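Pseudoperoxidase (Leishmania major, PDB 5VIA) binds heme b, with a cysteine and a histidine as axial ligands of the iron, in a peroxidase-type fold, and probably has little or no ordinary peroxidase activity. Local coordinates at residues E17-A21 with L91-A95; E166-G170 with Y208-V212. All blocks are in the same frame, centred on the assembly; numbering follows the deposited sequence.

Interaction 1: E17-A21 with L91-A95; sequences EDVVA and LAAIA
V19 and L91 meet at about a right angle: the leucine's CD1 lies against the fork of the valine, 3.7 Å from V19 CB and 3.9 Å from each of its two methyls. A chi1 of -72° brings CG of L91 out beside the backbone N, and chi2 of 174° then sends CD1 to V19 and CD2 to V20, with 4.1 Å between L91 CD2 and V20 CG2. V20 also splits its work. Its CG2 rests 3.7 Å from the carbonyl O of L91 and looks across to CG2 of I94; its CG1, anti to the backbone N, sits over A95. The small A95 lets the backbones come close, 5.0 Å from V20 CA to A95 CA, and its CB packs 3.6 Å from V20 O. No hydrogen bond crosses this buried, apolar seam. L108 of helix 105-109 touches both V20 and L91, and W111 lies against L91 and I94. The axes of the two short segments pass 8.6 Å apart at a signed crossing angle of -60°. This is helix-helix packing of the all-helical part of the peroxidase fold, joining helix 16-29 to helix 85-99 away from the iron.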
ATOM      1  N   GLU A  17       2.331   0.730 -21.000  1.00 49.62           N
ATOM      2  CA  GLU A  17       1.425  -0.417 -20.947  1.00 49.95           C
ATOM      3  C   GLU A  17       2.168  -1.735 -21.128  1.00 51.16           C
ATOM      4  O   GLU A  17       1.709  -2.780 -20.654  1.00 51.74           O
ATOM      5  CB  GLU A  17       0.325  -0.311 -22.007  1.00 54.66           C
ATOM      6  CG  GLU A  17      -0.113   1.100 -22.327  1.00 58.42           C
ATOM      7  CD  GLU A  17       0.768   1.743 -23.376  1.00 62.96           C
ATOM      8  OE1 GLU A  17       1.185   1.035 -24.323  1.00 65.42           O
ATOM      9  OE2 GLU A  17       1.049   2.953 -23.246  1.00 63.21           O
ATOM     10  N   ASP A  18       3.304  -1.688 -21.826  1.00 46.82           N
ATOM     11  CA  ASP A  18       4.144  -2.872 -22.003  1.00 48.03           C
ATOM     12  C   ASP A  18       4.728  -3.305 -20.663  1.00 46.21           C
ATOM     13  O   ASP A  18       4.752  -4.496 -20.348  1.00 47.19           O
ATOM     14  CB  ASP A  18       5.278  -2.598 -22.996  1.00 51.78           C
ATOM     15  CG  ASP A  18       4.800  -2.557 -24.434  1.00 55.14           C
ATOM     16  OD1 ASP A  18       3.653  -2.980 -24.688  1.00 55.34           O
ATOM     17  OD2 ASP A  18       5.578  -2.115 -25.312  1.00 57.69           O
ATOM     18  N   VAL A  19       5.192  -2.334 -19.879  1.00 38.67           N
ATOM     19  CA  VAL A  19       5.759  -2.626 -18.568  1.00 37.65           C
ATOM     20  C   VAL A  19       4.661  -3.184 -17.667  1.00 36.69           C
ATOM     21  O   VAL A  19       4.849  -4.209 -16.999  1.00 35.88           O
ATOM     22  CB  VAL A  19       6.394  -1.376 -17.915  1.00 38.13           C
ATOM     23  CG1 VAL A  19       7.100  -1.759 -16.615  1.00 36.40           C
ATOM     24  CG2 VAL A  19       7.375  -0.722 -18.877  1.00 37.83           C
ATOM     25  N   VAL A  20       3.508  -2.522 -17.673  1.00 38.78           N
ATOM     26  CA  VAL A  20       2.342  -3.013 -16.945  1.00 38.31           C
ATOM     27  C   VAL A  20       1.957  -4.441 -17.364  1.00 38.19           C
ATOM     28  O   VAL A  20       1.657  -5.286 -16.521  1.00 38.55           O
ATOM     29  CB  VAL A  20       1.140  -2.051 -17.101  1.00 39.13           C
ATOM     30  CG1 VAL A  20      -0.153  -2.714 -16.634  1.00 37.07           C
ATOM     31  CG2 VAL A  20       1.400  -0.740 -16.333  1.00 37.53           C
ATOM     32  N   ALA A  21       1.991  -4.727 -18.661  1.00 38.95           N
ATOM     33  CA  ALA A  21       1.598  -6.048 -19.135  1.00 39.29           C
ATOM     34  C   ALA A  21       2.608  -7.112 -18.704  1.00 42.09           C
ATOM     35  O   ALA A  21       2.226  -8.229 -18.352  1.00 43.38           O
ATOM     36  CB  ALA A  21       1.436  -6.044 -20.632  1.00 43.04           C
ATOM     37  N   LEU A  91       5.123   1.437 -11.982  1.00 33.10           N
ATOM     38  CA  LEU A  91       4.302   0.749 -12.987  1.00 33.26           C
ATOM     39  C   LEU A  91       3.911  -0.668 -12.550  1.00 33.14           C
ATOM     40  O   LEU A  91       2.834  -1.175 -12.909  1.00 32.32           O
ATOM     41  CB  LEU A  91       5.026   0.702 -14.337  1.00 34.80           C
ATOM     42  CG  LEU A  91       5.116   2.034 -15.080  1.00 33.88           C
ATOM     43  CD1 LEU A  91       5.976   1.913 -16.308  1.00 35.14           C
ATOM     44  CD2 LEU A  91       3.742   2.531 -15.462  1.00 31.48           C
ATOM     45  N   ALA A  92       4.793  -1.306 -11.785  1.00 34.18           N
ATOM     46  CA  ALA A  92       4.504  -2.616 -11.206  1.00 35.11           C
ATOM     47  C   ALA A  92       3.403  -2.523 -10.154  1.00 33.72           C
ATOM     48  O   ALA A  92       2.578  -3.417 -10.049  1.00 31.62           O
ATOM     49  CB  ALA A  92       5.768  -3.238 -10.617  1.00 33.48           C
ATOM     50  N   ALA A  93       3.402  -1.449  -9.365  1.00 29.66           N
ATOM     51  CA  ALA A  93       2.342  -1.240  -8.387  1.00 28.19           C
ATOM     52  C   ALA A  93       1.025  -1.035  -9.119  1.00 29.02           C
ATOM     53  O   ALA A  93      -0.004  -1.614  -8.749  1.00 27.97           O
ATOM     54  CB  ALA A  93       2.653  -0.026  -7.493  1.00 27.36           C
ATOM     55  N   ILE A  94       1.063  -0.206 -10.162  1.00 28.79           N
ATOM     56  CA  ILE A  94      -0.119   0.048 -10.983  1.00 30.23           C
ATOM     57  C   ILE A  94      -0.611  -1.254 -11.613  1.00 29.69           C
ATOM     58  O   ILE A  94      -1.812  -1.499 -11.700  1.00 30.14           O
ATOM     59  CB  ILE A  94       0.183   1.128 -12.066  1.00 29.55           C
ATOM     60  CG1 ILE A  94       0.369   2.505 -11.410  1.00 29.83           C
ATOM     61  CG2 ILE A  94      -0.927   1.217 -13.102  1.00 30.47           C
ATOM     62  CD1 ILE A  94       0.926   3.557 -12.362  1.00 30.05           C
ATOM     63  N   ALA A  95       0.320  -2.104 -12.033  1.00 29.57           N
ATOM     64  CA  ALA A  95      -0.050  -3.410 -12.574  1.00 30.78           C
ATOM     65  C   ALA A  95      -0.685  -4.303 -11.504  1.00 29.35           C
ATOM     66  O   ALA A  95      -1.554  -5.129 -11.813  1.00 30.93           O
ATOM     67  CB  ALA A  95       1.155  -4.084 -13.197  1.00 29.22           C
TER

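Interaction 2: E166-G170 with Y208-V212; sequences ENVSG and YNKEV. With HEM (protoporphyrin IX containing Fe), chain B.
The amide of N209 is gripped on both its ends. Its ND2 gives a nearly straight bond to G170 O (3.0 Å, 167° at the hydrogen), reaching a lone pair of that oxygen in the carbonyl plane, with the acceptor almost in the plane of the amide. G170, at positive phi, has a backbone conformation suited to glycine. ND2 also bonds to A204 O, and OD1 accepts from T206 N and R205 NH1, so the group's rotation is fixed. Its CG stands between backbone N and carbonyl carbon, which directs the amide to G170. The CB of N209 lies 3.3 Å from E166 O. That oxygen also meets V212 CG2, a methyl turned into the curve of the other segment and 3.4 Å from V168 O. At one border E166 runs alongside Y208, its carboxylate carbon CD 3.5 Å from Y208 CB and its plane 22° from the ring plane. The carboxylate of E172 lies close to that of E166, so one of the pair may be protonated. On another, E211 extends beside N167, E211 CD resting 3.6 Å from N167 CB; their terminal planes are turned 69° apart. R64 bonds to the carbonyls of N167 and V168.

The face away from 208-212 meets heme. S169 OG makes a very short hydrogen bond, 2.5 Å, to propionate O1A, while S169 N adds a weak, bent bond to the same oxygen. V168 CG1 packs 3.4 Å from propionate carbon CGA. T36, E163 and H165 also hydrogen-bond to the heme. Through N209 and V212, the type I turn braces the outer side of a loop whose inner side binds a heme propionate, consistent with a second-shell part in positioning S169.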
ATOM      1  N   GLU A 166       4.499 -13.825   8.147  1.00 39.42           N
ATOM      2  CA  GLU A 166       5.193 -14.093   9.408  1.00 42.23           C
ATOM      3  C   GLU A 166       6.456 -13.242   9.594  1.00 42.83           C
ATOM      4  O   GLU A 166       6.823 -12.917  10.722  1.00 43.11           O
ATOM      5  CB  GLU A 166       5.500 -15.588   9.550  1.00 46.09           C
ATOM      6  CG  GLU A 166       4.696 -16.288  10.672  1.00 48.56           C
ATOM      7  CD  GLU A 166       4.377 -17.731  10.365  1.00 53.44           C
ATOM      8  OE1 GLU A 166       4.712 -18.182   9.249  1.00 56.45           O
ATOM      9  OE2 GLU A 166       3.794 -18.430  11.237  1.00 53.74           O
ATOM     10  N   ASN A 167       7.105 -12.856   8.494  1.00 40.95           N
ATOM     11  CA  ASN A 167       8.314 -12.026   8.585  1.00 40.17           C
ATOM     12  C   ASN A 167       8.057 -10.523   8.502  1.00 40.47           C
ATOM     13  O   ASN A 167       9.004  -9.725   8.509  1.00 39.38           O
ATOM     14  CB  ASN A 167       9.375 -12.462   7.558  1.00 41.43           C
ATOM     15  CG  ASN A 167       8.894 -12.349   6.123  1.00 39.79           C
ATOM     16  OD1 ASN A 167       7.716 -12.120   5.868  1.00 39.50           O
ATOM     17  ND2 ASN A 167       9.808 -12.536   5.175  1.00 41.70           N
ATOM     18  N   VAL A 168       6.778 -10.145   8.430  1.00 32.18           N
ATOM     19  CA  VAL A 168       6.372  -8.744   8.400  1.00 32.35           C
ATOM     20  C   VAL A 168       5.593  -8.389   9.670  1.00 34.38           C
ATOM     21  O   VAL A 168       6.084  -7.649  10.524  1.00 33.53           O
ATOM     22  CB  VAL A 168       5.527  -8.454   7.154  1.00 31.69           C
ATOM     23  CG1 VAL A 168       5.117  -6.966   7.091  1.00 32.62           C
ATOM     24  CG2 VAL A 168       6.290  -8.862   5.903  1.00 30.93           C
ATOM     25  N   SER A 169       4.384  -8.925   9.804  1.00 36.25           N
ATOM     26  CA  SER A 169       3.572  -8.678  10.995  1.00 36.43           C
ATOM     27  C   SER A 169       3.826  -9.693  12.097  1.00 38.15           C
ATOM     28  O   SER A 169       3.561  -9.428  13.266  1.00 38.21           O
ATOM     29  CB  SER A 169       2.087  -8.678  10.640  1.00 38.05           C
ATOM     30  OG  SER A 169       1.820  -7.668   9.695  1.00 36.84           O
ATOM     31  N   GLY A 170       4.315 -10.869  11.721  1.00 32.33           N
ATOM     32  CA  GLY A 170       4.595 -11.910  12.690  1.00 34.32           C
ATOM     33  C   GLY A 170       3.545 -13.005  12.718  1.00 35.25           C
ATOM     34  O   GLY A 170       3.601 -13.902  13.570  1.00 37.44           O
ATOM     35  N   TYR A 208       8.779 -19.080  13.476  1.00 48.63           N
ATOM     36  CA  TYR A 208       8.586 -18.599  12.115  1.00 46.17           C
ATOM     37  C   TYR A 208       8.549 -17.070  11.997  1.00 43.35           C
ATOM     38  O   TYR A 208       8.609 -16.542  10.885  1.00 41.49           O
ATOM     39  CB  TYR A 208       7.312 -19.201  11.509  1.00 45.59           C
ATOM     40  CG  TYR A 208       7.248 -20.701  11.637  1.00 48.48           C
ATOM     41  CD1 TYR A 208       7.934 -21.522  10.753  1.00 49.88           C
ATOM     42  CD2 TYR A 208       6.515 -21.297  12.652  1.00 50.04           C
ATOM     43  CE1 TYR A 208       7.889 -22.901  10.874  1.00 52.76           C
ATOM     44  CE2 TYR A 208       6.459 -22.673  12.781  1.00 52.89           C
ATOM     45  CZ  TYR A 208       7.151 -23.473  11.891  1.00 54.25           C
ATOM     46  OH  TYR A 208       7.109 -24.851  12.015  1.00 57.33           O
ATOM     47  N   ASN A 209       8.439 -16.359  13.123  1.00 43.82           N
ATOM     48  CA  ASN A 209       8.372 -14.891  13.075  1.00 41.38           C
ATOM     49  C   ASN A 209       9.589 -14.173  13.679  1.00 42.01           C
ATOM     50  O   ASN A 209       9.487 -13.019  14.124  1.00 40.74           O
ATOM     51  CB  ASN A 209       7.056 -14.353  13.682  1.00 40.20           C
ATOM     52  CG  ASN A 209       6.906 -14.672  15.175  1.00 42.32           C
ATOM     53  OD1 ASN A 209       7.876 -15.010  15.856  1.00 44.44           O
ATOM     54  ND2 ASN A 209       5.679 -14.544  15.687  1.00 41.94           N
ATOM     55  N   LYS A 210      10.737 -14.841  13.655  1.00 45.40           N
ATOM     56  CA  LYS A 210      11.963 -14.301  14.243  1.00 47.97           C
ATOM     57  C   LYS A 210      12.451 -13.014  13.584  1.00 45.01           C
ATOM     58  O   LYS A 210      13.198 -12.269  14.205  1.00 47.04           O
ATOM     59  CB  LYS A 210      13.085 -15.341  14.196  1.00 49.42           C
ATOM     60  CG  LYS A 210      12.837 -16.576  15.036  1.00 52.83           C
ATOM     61  CD  LYS A 210      13.727 -17.729  14.588  1.00 56.12           C
ATOM     62  CE  LYS A 210      14.521 -18.301  15.740  1.00 61.11           C
ATOM     63  NZ  LYS A 210      15.547 -17.329  16.215  1.00 64.48           N
ATOM     64  N   GLU A 211      12.047 -12.759  12.337  1.00 52.82           N
ATOM     65  CA  GLU A 211      12.460 -11.542  11.633  1.00 51.03           C
ATOM     66  C   GLU A 211      11.772 -10.302  12.199  1.00 51.96           C
ATOM     67  O   GLU A 211      12.195  -9.167  11.944  1.00 51.58           O
ATOM     68  CB  GLU A 211      12.140 -11.635  10.139  1.00 51.63           C
ATOM     69  CG  GLU A 211      13.086 -12.487   9.305  1.00 55.19           C
ATOM     70  CD  GLU A 211      12.958 -12.167   7.823  1.00 56.71           C
ATOM     71  OE1 GLU A 211      12.741 -10.973   7.485  1.00 54.94           O
ATOM     72  OE2 GLU A 211      13.074 -13.101   7.001  1.00 57.01           O
ATOM     73  N   VAL A 212      10.694 -10.518  12.948  1.00 41.68           N
ATOM     74  CA  VAL A 212       9.970  -9.421  13.576  1.00 41.41           C
ATOM     75  C   VAL A 212      10.520  -9.267  14.991  1.00 45.40           C
ATOM     76  O   VAL A 212      10.180 -10.030  15.897  1.00 46.02           O
ATOM     77  CB  VAL A 212       8.449  -9.672  13.555  1.00 40.99           C
ATOM     78  CG1 VAL A 212       7.684  -8.479  14.120  1.00 40.56           C
ATOM     79  CG2 VAL A 212       7.997  -9.952  12.130  1.00 38.71           C
TER
HETATM   80  CHA HEM B 500      -0.498  -4.942   4.366  1.00 25.64           C
HETATM   81  CHB HEM B 500      -0.950  -1.964   8.198  1.00 20.37           C
HETATM   82  CHC HEM B 500      -0.865   1.773   5.100  1.00 21.94           C
HETATM   83  CHD HEM B 500      -1.163  -1.238   1.277  1.00 23.87           C
HETATM   84  C1A HEM B 500      -0.548  -4.441   5.644  1.00 23.55           C
HETATM   85  C2A HEM B 500      -0.349  -5.231   6.838  1.00 21.81           C
HETATM   86  C3A HEM B 500      -0.464  -4.429   7.892  1.00 19.68           C
HETATM   87  C4A HEM B 500      -0.752  -3.081   7.409  1.00 19.96           C
HETATM   88  CMA HEM B 500      -0.327  -4.842   9.369  1.00 26.69           C
HETATM   89  CAA HEM B 500      -0.007  -6.737   6.863  1.00 22.76           C
HETATM   90  CBA HEM B 500       1.484  -6.780   6.476  1.00 17.79           C
HETATM   91  CGA HEM B 500       2.045  -8.184   6.426  1.00 26.20           C
HETATM   92  O1A HEM B 500       2.047  -8.864   7.482  1.00 27.38           O
HETATM   93  O2A HEM B 500       2.522  -8.608   5.338  1.00 25.36           O
HETATM   94  C1B HEM B 500      -0.943  -0.670   7.717  1.00 24.43           C
HETATM   95  C2B HEM B 500      -1.041   0.548   8.487  1.00 20.83           C
HETATM   96  C3B HEM B 500      -0.997   1.595   7.650  1.00 26.03           C
HETATM   97  C4B HEM B 500      -0.914   1.067   6.289  1.00 26.16           C
HETATM   98  CMB HEM B 500      -1.137   0.608  10.019  1.00 19.27           C
HETATM   99  CAB HEM B 500      -1.072   3.070   8.118  1.00 27.17           C
HETATM  100  CBB HEM B 500      -0.517   4.068   7.423  1.00 22.93           C
HETATM  101  C1C HEM B 500      -0.947   1.302   3.802  1.00 20.65           C
HETATM  102  C2C HEM B 500      -1.014   2.111   2.577  1.00 20.54           C
HETATM  103  C3C HEM B 500      -1.093   1.258   1.519  1.00 19.91           C
HETATM  104  C4C HEM B 500      -1.082  -0.098   2.047  1.00 21.01           C
HETATM  105  CMC HEM B 500      -0.976   3.665   2.564  1.00 19.51           C
HETATM  106  CAC HEM B 500      -1.161   1.489  -0.008  1.00 21.12           C
HETATM  107  CBC HEM B 500      -1.006   2.691  -0.579  1.00 45.69           C
HETATM  108  C1D HEM B 500      -1.031  -2.523   1.743  1.00 20.90           C
HETATM  109  C2D HEM B 500      -1.096  -3.718   0.927  1.00 20.79           C
HETATM  110  C3D HEM B 500      -0.892  -4.878   1.892  1.00 21.50           C
HETATM  111  C4D HEM B 500      -0.724  -4.263   3.193  1.00 21.37           C
HETATM  112  CMD HEM B 500      -1.323  -3.803  -0.598  1.00 22.63           C
HETATM  113  CAD HEM B 500      -0.845  -6.388   1.539  1.00 19.04           C
HETATM  114  CBD HEM B 500       0.622  -6.667   1.188  1.00 21.88           C
HETATM  115  CGD HEM B 500       0.851  -8.121   0.855  1.00 27.99           C
HETATM  116  O1D HEM B 500       2.043  -8.537   0.745  1.00 26.21           O
HETATM  117  O2D HEM B 500      -0.158  -8.856   0.707  1.00 21.51           O
HETATM  118  NA  HEM B 500      -0.801  -3.127   6.025  1.00 21.47           N
HETATM  119  NB  HEM B 500      -0.877  -0.321   6.385  1.00 21.70           N
HETATM  120  NC  HEM B 500      -0.994  -0.046   3.433  1.00 22.92           N
HETATM  121  ND  HEM B 500      -0.825  -2.881   3.073  1.00 21.48           N
HETATM  122 FE   HEM B 500      -0.818  -1.606   4.759  1.00 28.24          FE

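In the fold
From the N terminus, helix 16-29 enters interaction 1 almost at once. The chain then runs through helices 33-49 and 67-79 before helix 85-99 returns to close it, a 69-residue excursion that is mostly helix. Interaction 2 opens much later, in the loop between helices 149-155 and 186-194, and closes 37 residues on, in the loop leading from strand 199-200 to strand 219-224. The contacts follow in series, neither nested nor crossed. Their centres are 29 Å apart and their nearest atoms about 16 Å, without touching. Interaction 1 joins the first helix to helix 85-99; interaction 2 ties a heme-binding loop to the region around the three-stranded sheet.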